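Local coordinates for protein SSD1 (PDB 7AM1), which binds mRNA and represses its translation as a non-enzymatic member of the RNase II family, and is implicated in control of the G1 phase of the cell cycle, at residues N727-L732 with F810-A815; I891-E896 with L904-L909. One frame throughout, in Å; residues are numbered along the deposited sequence. Where two conformers were deposited one is given.

How the contacts relate
Both contacts belong to the C-terminal OB-type domain, and their centres lie about 11 Å apart. Contact 1 ties the entry into strand 732-741 to the entry into helix 814-827; contact 2 is the hairpin of strands 888-896 and 903-908, which ends the same antiparallel sheet. They meet along the pairing of 732-741 with 888-896, where Leu893 N probably donates to Leu732 O (2.8 Å). Beside it, Arg894 NH2 of contact 2 reaches Gly730 O of contact 1 at 3.1 Å, and Gln731 CB packs on Arg894 CG. Farther along, Ala814 CB rests on Leu909 CD1 at 3.4 Å. In the conformer given, Arg811 joins the two again through a salt bridge with Glu896.

Contact 1 (N727-L732 with F810-A815); sequences NTTGQL and FRSTAA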
ATOM      1  N   ASN A 727       3.662 -20.559 -18.493  1.00 52.66           N
ATOM      2  CA  ASN A 727       4.451 -21.711 -18.065  1.00 57.92           C
ATOM      3  C   ASN A 727       5.271 -22.312 -19.206  1.00 57.24           C
ATOM      4  O   ASN A 727       6.375 -22.815 -18.971  1.00 59.06           O
ATOM      5  CB  ASN A 727       3.543 -22.770 -17.434  1.00 64.71           C
ATOM      6  CG  ASN A 727       2.386 -23.167 -18.331  1.00 70.79           C
ATOM      7  OD1 ASN A 727       2.493 -23.137 -19.557  1.00 72.75           O
ATOM      8  ND2 ASN A 727       1.265 -23.541 -17.718  1.00 73.18           N
ATOM      9  N   THR A 728       4.760 -22.276 -20.440  1.00 55.73           N
ATOM     10  CA  THR A 728       5.480 -22.856 -21.571  1.00 55.69           C
ATOM     11  C   THR A 728       6.329 -21.840 -22.325  1.00 52.05           C
ATOM     12  O   THR A 728       7.272 -22.231 -23.021  1.00 52.49           O
ATOM     13  CB  THR A 728       4.509 -23.506 -22.565  1.00 58.62           C
ATOM     14  OG1 THR A 728       3.632 -22.514 -23.119  1.00 59.06           O
ATOM     15  CG2 THR A 728       3.683 -24.588 -21.881  1.00 60.48           C
ATOM     16  N   THR A 729       5.972 -20.560 -22.261  1.00 47.06           N
ATOM     17  CA  THR A 729       6.680 -19.505 -22.969  1.00 43.11           C
ATOM     18  C   THR A 729       7.675 -18.753 -22.095  1.00 39.00           C
ATOM     19  O   THR A 729       8.502 -18.006 -22.631  1.00 38.31           O
ATOM     20  CB  THR A 729       5.673 -18.514 -23.556  1.00 45.01           C
ATOM     21  OG1 THR A 729       4.821 -18.042 -22.507  1.00 44.50           O
ATOM     22  CG2 THR A 729       4.825 -19.195 -24.633  1.00 47.28           C
ATOM     23  N   GLY A 730       7.608 -18.925 -20.775  1.00 36.51           N
ATOM     24  CA  GLY A 730       8.451 -18.195 -19.853  1.00 35.17           C
ATOM     25  C   GLY A 730       8.184 -16.712 -19.790  1.00 35.24           C
ATOM     26  O   GLY A 730       9.007 -15.972 -19.255  1.00 33.22           O
ATOM     27  N   GLN A 731       7.051 -16.252 -20.314  1.00 38.73           N
ATOM     28  CA  GLN A 731       6.740 -14.829 -20.348  1.00 39.82           C
ATOM     29  C   GLN A 731       5.357 -14.652 -20.960  1.00 39.54           C
ATOM     30  O   GLN A 731       4.834 -15.549 -21.630  1.00 42.11           O
ATOM     31  CB  GLN A 731       7.777 -14.029 -21.138  1.00 42.44           C
ATOM     32  CG  GLN A 731       7.690 -14.246 -22.620  1.00 47.64           C
ATOM     33  CD  GLN A 731       9.048 -14.313 -23.284  1.00 50.93           C
ATOM     34  OE1 GLN A 731       9.325 -15.229 -24.064  1.00 53.45           O
ATOM     35  NE2 GLN A 731       9.903 -13.340 -22.985  1.00 50.53           N
ATOM     36  N   LEU A 732       4.765 -13.493 -20.699  1.00 36.54           N
ATOM     37  CA  LEU A 732       3.490 -13.104 -21.277  1.00 37.52           C
ATOM     38  C   LEU A 732       3.721 -11.917 -22.201  1.00 36.54           C
ATOM     39  O   LEU A 732       4.732 -11.215 -22.111  1.00 37.16           O
ATOM     40  CB  LEU A 732       2.463 -12.729 -20.204  1.00 39.33           C
ATOM     41  CG  LEU A 732       2.155 -13.782 -19.144  1.00 40.20           C
ATOM     42  CD1 LEU A 732       1.199 -13.201 -18.119  1.00 39.42           C
ATOM     43  CD2 LEU A 732       1.584 -15.047 -19.764  1.00 40.97           C
ATOM     44  N   PHE A 810      14.202 -19.943 -19.146  1.00 40.26           N
ATOM     45  CA  PHE A 810      13.762 -20.227 -20.506  1.00 41.31           C
ATOM     46  C   PHE A 810      12.749 -19.195 -20.988  1.00 41.83           C
ATOM     47  O   PHE A 810      11.787 -18.871 -20.284  1.00 41.47           O
ATOM     48  CB  PHE A 810      13.144 -21.624 -20.597  1.00 41.80           C
ATOM     49  CG  PHE A 810      12.463 -21.884 -21.910  1.00 42.50           C
ATOM     50  CD1 PHE A 810      13.207 -22.030 -23.070  1.00 42.85           C
ATOM     51  CD2 PHE A 810      11.085 -21.952 -21.989  1.00 42.55           C
ATOM     52  CE1 PHE A 810      12.589 -22.251 -24.283  1.00 43.62           C
ATOM     53  CE2 PHE A 810      10.458 -22.172 -23.197  1.00 43.18           C
ATOM     54  CZ  PHE A 810      11.210 -22.320 -24.346  1.00 43.56           C
ATOM     55  N   ARG A 811      12.993 -18.659 -22.187  0.61 43.14           N
ATOM     56  CA  ARG A 811      12.076 -17.744 -22.854  0.61 43.79           C
ATOM     57  C   ARG A 811      11.829 -18.230 -24.273  0.61 43.81           C
ATOM     58  O   ARG A 811      12.778 -18.458 -25.031  0.61 43.84           O
ATOM     59  CB  ARG A 811      12.621 -16.311 -22.902  0.61 45.20           C
ATOM     60  CG  ARG A 811      12.437 -15.505 -21.628  0.61 46.63           C
ATOM     61  CD  ARG A 811      13.608 -15.676 -20.690  0.61 47.31           C
ATOM     62  NE  ARG A 811      13.750 -14.522 -19.810  0.61 47.49           N
ATOM     63  CZ  ARG A 811      14.728 -14.372 -18.924  0.61 44.95           C
ATOM     64  NH1 ARG A 811      15.657 -15.310 -18.793  0.61 45.17           N
ATOM     65  NH2 ARG A 811      14.771 -13.282 -18.168  0.61 42.62           N
ATOM     66  N   SER A 812      10.559 -18.376 -24.629  1.00 43.18           N
ATOM     67  CA  SER A 812      10.165 -18.690 -25.995  1.00 45.00           C
ATOM     68  C   SER A 812      10.282 -17.447 -26.880  1.00 42.47           C
ATOM     69  O   SER A 812      10.517 -16.334 -26.404  1.00 41.30           O
ATOM     70  CB  SER A 812       8.729 -19.202 -26.038  1.00 47.93           C
ATOM     71  OG  SER A 812       7.831 -18.126 -25.830  1.00 49.97           O
ATOM     72  N   THR A 813      10.139 -17.644 -28.188  1.00 41.61           N
ATOM     73  CA  THR A 813      10.119 -16.499 -29.082  1.00 42.59           C
ATOM     74  C   THR A 813       8.811 -15.724 -28.903  1.00 43.85           C
ATOM     75  O   THR A 813       7.796 -16.263 -28.449  1.00 43.51           O
ATOM     76  CB  THR A 813      10.215 -16.934 -30.543  1.00 44.34           C
ATOM     77  OG1 THR A 813       9.002 -17.611 -30.897  1.00 43.01           O
ATOM     78  CG2 THR A 813      11.410 -17.854 -30.778  1.00 47.59           C
ATOM     79  N   ALA A 814       8.834 -14.446 -29.294  1.00 46.26           N
ATOM     80  CA  ALA A 814       7.633 -13.619 -29.203  1.00 46.41           C
ATOM     81  C   ALA A 814       6.484 -14.210 -30.011  1.00 46.95           C
ATOM     82  O   ALA A 814       5.322 -14.158 -29.587  1.00 45.50           O
ATOM     83  CB  ALA A 814       7.935 -12.195 -29.677  1.00 46.61           C
ATOM     84  N   ALA A 815       6.787 -14.758 -31.190  1.00 45.44           N
ATOM     85  CA  ALA A 815       5.746 -15.333 -32.033  1.00 46.93           C
ATOM     86  C   ALA A 815       5.003 -16.453 -31.314  1.00 47.21           C
ATOM     87  O   ALA A 815       3.774 -16.547 -31.406  1.00 46.36           O
ATOM     88  CB  ALA A 815       6.355 -15.847 -33.339  1.00 47.25           C
TER
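The Phe810 ring takes Thr728 O at its edge, in the ring plane, with CE2 of the ring 3.2 Å from that oxygen. Over one ring face lies Ser812 N, displaced toward the rim. With Phe810 CG anti to the backbone N (chi1 170°), the ring is set so that its CE2 edge faces Thr728 O and one face lies against Ser812 N. The same Ser812 N donates to Thr729 O at 2.9 Å in an almost straight bond (178° at the hydrogen) that arrives from above the carbonyl plane. Thr729 CB lies 3.2 Å from Ser812 OG, while Thr729 OG1 turns the other way and donates to Gln731 O (2.6 Å), bracing the turn. Segment 727-732 carries the chain from helix 689-725 into the first strand of the C-terminal OB-type domain, and Thr813, at the N-cap of the helix that begins at Ala814, holds Glu816 N by a weak bond. Gly730, with positive phi (67°), sets its CA 3.4 Å from Phe810 O; a side chain there would run into that oxygen. Gln731 crosses Arg811 at about a right angle, its amide end beside Arg811 CB and CG and close to the Ser812 backbone, while the Arg811 guanidinium, in the conformer given, continues to a salt bridge with Glu896. Cutting Gln731 back to an alanine here would probably strip the cover from the Arg811 methylenes and open a gap beside Ser812.

Contact 2 (I891-E896 with L904-L909); sequences ILLRAE and LTVRAL
Leu892 and Arg907 form one of two hydrogen-bonded pairs in an antiparallel beta hairpin, the last two strands of the five-stranded sheet in the C-terminal OB-type domain. Leu892 N donates to Arg907 O at 2.7 Å and Arg907 N returns the bond to Leu892 O; two residues along, beyond the non-hydrogen-bonded pair Leu893-Val906, Arg894 and Thr905 repeat the exchange. The short strand segments run at 159° to each other. On the face of Ile891, Leu893 and Ala895, large and small residues interlock. Val906 is the central bump: Ile891 CG2 presses on its CB at 3.6 Å, and Leu893 CD1 meets its CG1 at 3.8 Å, so this valine branch touches both neighbours of Leu892. The ethyl arm of Ile891 extends over small Ala908, bringing CD1 to 3.9 Å from Ala908 CA. At the other end the sizes are exchanged, and Leu904 CD2 lies over the methyl of Ala895 at 4.0 Å. Helix 689-725 covers Leu904 through His715, Cys719 and Ile722, while Lys757 and Val759 of strand 755-760 lie against Val906. On the opposite face Leu892 reaches past the strand end, its CD1 toward CD1 of Leu909, whose side chain also packs on helix 862-867. Glu896, bent at chi2 (-73°), folds back across Thr905 at about a right angle, laying its CG on Thr905 CG2 at 3.5 Å. Thr905 OG1 donates to Glu896 OE2 at 2.8 Å from above the carboxylate plane. The other carboxylate oxygen, OE1, is held by Arg894 NH1 at 2.6 Å, in a salt bridge whose N-H...O angle is 174°.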
ATOM      1  N   ILE A 891       4.089  -5.325 -24.629  1.00 36.27           N
ATOM      2  CA  ILE A 891       5.092  -5.497 -23.585  1.00 36.40           C
ATOM      3  C   ILE A 891       5.204  -6.977 -23.250  1.00 36.37           C
ATOM      4  O   ILE A 891       4.189  -7.655 -23.052  1.00 37.43           O
ATOM      5  CB  ILE A 891       4.739  -4.687 -22.319  1.00 37.38           C
ATOM      6  CG1 ILE A 891       4.876  -3.183 -22.583  1.00 39.56           C
ATOM      7  CG2 ILE A 891       5.603  -5.110 -21.132  1.00 36.43           C
ATOM      8  CD1 ILE A 891       6.253  -2.752 -23.024  1.00 40.56           C
ATOM      9  N   LEU A 892       6.436  -7.468 -23.173  1.00 35.51           N
ATOM     10  CA  LEU A 892       6.724  -8.794 -22.646  1.00 36.27           C
ATOM     11  C   LEU A 892       6.859  -8.693 -21.132  1.00 36.09           C
ATOM     12  O   LEU A 892       7.593  -7.838 -20.624  1.00 35.46           O
ATOM     13  CB  LEU A 892       8.003  -9.347 -23.274  1.00 37.07           C
ATOM     14  CG  LEU A 892       7.906  -9.604 -24.781  1.00 39.02           C
ATOM     15  CD1 LEU A 892       9.258  -9.434 -25.454  1.00 38.58           C
ATOM     16  CD2 LEU A 892       7.351 -10.993 -25.049  1.00 41.09           C
ATOM     17  N   LEU A 893       6.134  -9.547 -20.415  1.00 38.06           N
ATOM     18  CA  LEU A 893       6.020  -9.462 -18.965  1.00 38.03           C
ATOM     19  C   LEU A 893       6.460 -10.774 -18.336  1.00 36.57           C
ATOM     20  O   LEU A 893       6.021 -11.851 -18.755  1.00 36.97           O
ATOM     21  CB  LEU A 893       4.584  -9.120 -18.548  1.00 39.26           C
ATOM     22  CG  LEU A 893       4.258  -9.170 -17.052  1.00 40.62           C
ATOM     23  CD1 LEU A 893       5.016  -8.097 -16.285  1.00 42.33           C
ATOM     24  CD2 LEU A 893       2.753  -9.020 -16.824  1.00 40.31           C
ATOM     25  N   ARG A 894       7.353 -10.669 -17.354  1.00 34.84           N
ATOM     26  CA  ARG A 894       7.924 -11.813 -16.669  1.00 37.88           C
ATOM     27  C   ARG A 894       8.133 -11.500 -15.194  1.00 34.28           C
ATOM     28  O   ARG A 894       8.306 -10.346 -14.803  1.00 35.02           O
ATOM     29  CB  ARG A 894       9.268 -12.203 -17.274  1.00 43.75           C
ATOM     30  CG  ARG A 894       9.299 -13.557 -17.872  1.00 49.53           C
ATOM     31  CD  ARG A 894      10.640 -13.758 -18.534  1.00 51.38           C
ATOM     32  NE  ARG A 894      11.701 -13.955 -17.554  1.00 49.96           N
ATOM     33  CZ  ARG A 894      12.146 -15.145 -17.162  1.00 47.95           C
ATOM     34  NH1 ARG A 894      13.120 -15.216 -16.265  1.00 47.99           N
ATOM     35  NH2 ARG A 894      11.629 -16.260 -17.663  1.00 46.41           N
ATOM     36  N   ALA A 895       8.159 -12.561 -14.389  1.00 33.16           N
ATOM     37  CA  ALA A 895       8.625 -12.523 -13.005  1.00 36.38           C
ATOM     38  C   ALA A 895       9.919 -13.336 -12.917  1.00 34.54           C
ATOM     39  O   ALA A 895       9.897 -14.560 -13.091  1.00 35.22           O
ATOM     40  CB  ALA A 895       7.566 -13.069 -12.046  1.00 39.45           C
ATOM     41  N   GLU A 896      11.042 -12.656 -12.659  1.00 33.78           N
ATOM     42  CA  GLU A 896      12.329 -13.328 -12.501  1.00 34.30           C
ATOM     43  C   GLU A 896      12.355 -14.018 -11.141  1.00 34.40           C
ATOM     44  O   GLU A 896      12.184 -13.362 -10.109  1.00 33.67           O
ATOM     45  CB  GLU A 896      13.497 -12.342 -12.571  1.00 36.70           C
ATOM     46  CG  GLU A 896      13.438 -11.285 -13.653  1.00 39.95           C
ATOM     47  CD  GLU A 896      13.701 -11.822 -15.036  1.00 43.09           C
ATOM     48  OE1 GLU A 896      14.017 -13.023 -15.168  1.00 45.58           O
ATOM     49  OE2 GLU A 896      13.589 -11.030 -15.996  1.00 43.18           O
ATOM     50  N   LEU A 904       9.369  -8.580 -10.984  1.00 34.02           N
ATOM     51  CA  LEU A 904       8.664  -8.342 -12.231  1.00 33.98           C
ATOM     52  C   LEU A 904       9.541  -7.510 -13.150  1.00 33.43           C
ATOM     53  O   LEU A 904      10.157  -6.531 -12.721  1.00 33.56           O
ATOM     54  CB  LEU A 904       7.345  -7.620 -11.977  1.00 34.39           C
ATOM     55  CG  LEU A 904       6.346  -8.376 -11.109  1.00 35.96           C
ATOM     56  CD1 LEU A 904       5.241  -7.432 -10.621  1.00 36.15           C
ATOM     57  CD2 LEU A 904       5.766  -9.547 -11.896  1.00 37.76           C
ATOM     58  N   THR A 905       9.596  -7.905 -14.417  1.00 31.50           N
ATOM     59  CA  THR A 905      10.383  -7.192 -15.406  1.00 32.83           C
ATOM     60  C   THR A 905       9.574  -7.095 -16.689  1.00 32.14           C
ATOM     61  O   THR A 905       8.765  -7.975 -17.000  1.00 33.62           O
ATOM     62  CB  THR A 905      11.728  -7.886 -15.694  1.00 35.10           C
ATOM     63  OG1 THR A 905      11.490  -9.210 -16.193  1.00 36.10           O
ATOM     64  CG2 THR A 905      12.592  -7.968 -14.439  1.00 36.19           C
ATOM     65  N   VAL A 906       9.809  -6.024 -17.437  1.00 32.75           N
ATOM     66  CA  VAL A 906       9.101  -5.780 -18.685  1.00 34.24           C
ATOM     67  C   VAL A 906      10.100  -5.411 -19.769  1.00 35.22           C
ATOM     68  O   VAL A 906      11.143  -4.804 -19.505  1.00 35.76           O
ATOM     69  CB  VAL A 906       8.039  -4.665 -18.545  1.00 33.97           C
ATOM     70  CG1 VAL A 906       6.891  -5.138 -17.688  1.00 33.47           C
ATOM     71  CG2 VAL A 906       8.666  -3.399 -17.978  1.00 34.14           C
ATOM     72  N   ARG A 907       9.768  -5.794 -21.000  1.00 34.84           N
ATOM     73  CA  ARG A 907      10.536  -5.446 -22.184  1.00 35.76           C
ATOM     74  C   ARG A 907       9.580  -5.088 -23.310  1.00 35.93           C
ATOM     75  O   ARG A 907       8.498  -5.673 -23.427  1.00 36.73           O
ATOM     76  CB  ARG A 907      11.451  -6.596 -22.619  1.00 38.02           C
ATOM     77  CG  ARG A 907      12.493  -6.976 -21.587  1.00 41.05           C
ATOM     78  CD  ARG A 907      13.065  -8.352 -21.855  1.00 46.48           C
ATOM     79  NE  ARG A 907      14.469  -8.414 -21.466  1.00 52.76           N
ATOM     80  CZ  ARG A 907      15.323  -9.347 -21.873  1.00 58.53           C
ATOM     81  NH1 ARG A 907      14.930 -10.318 -22.694  1.00 60.08           N
ATOM     82  NH2 ARG A 907      16.583  -9.300 -21.464  1.00 60.67           N
ATOM     83  N   ALA A 908       9.979  -4.119 -24.128  1.00 36.68           N
ATOM     84  CA  ALA A 908       9.233  -3.815 -25.339  1.00 38.03           C
ATOM     85  C   ALA A 908       9.465  -4.896 -26.382  1.00 38.38           C
ATOM     86  O   ALA A 908      10.585  -5.384 -26.560  1.00 36.28           O
ATOM     87  CB  ALA A 908       9.648  -2.459 -25.912  1.00 39.25           C
ATOM     88  N   LEU A 909       8.386  -5.273 -27.061  1.00 40.42           N
ATOM     89  CA  LEU A 909       8.474  -6.134 -28.230  1.00 41.33           C
ATOM     90  C   LEU A 909       9.234  -5.403 -29.330  1.00 41.51           C
ATOM     91  O   LEU A 909       9.008  -4.214 -29.570  1.00 42.19           O
ATOM     92  CB  LEU A 909       7.064  -6.504 -28.697  1.00 41.90           C
ATOM     93  CG  LEU A 909       6.901  -7.500 -29.846  1.00 44.00           C
ATOM     94  CD1 LEU A 909       7.297  -8.895 -29.397  1.00 44.56           C
ATOM     95  CD2 LEU A 909       5.473  -7.494 -30.387  1.00 44.39           C
TER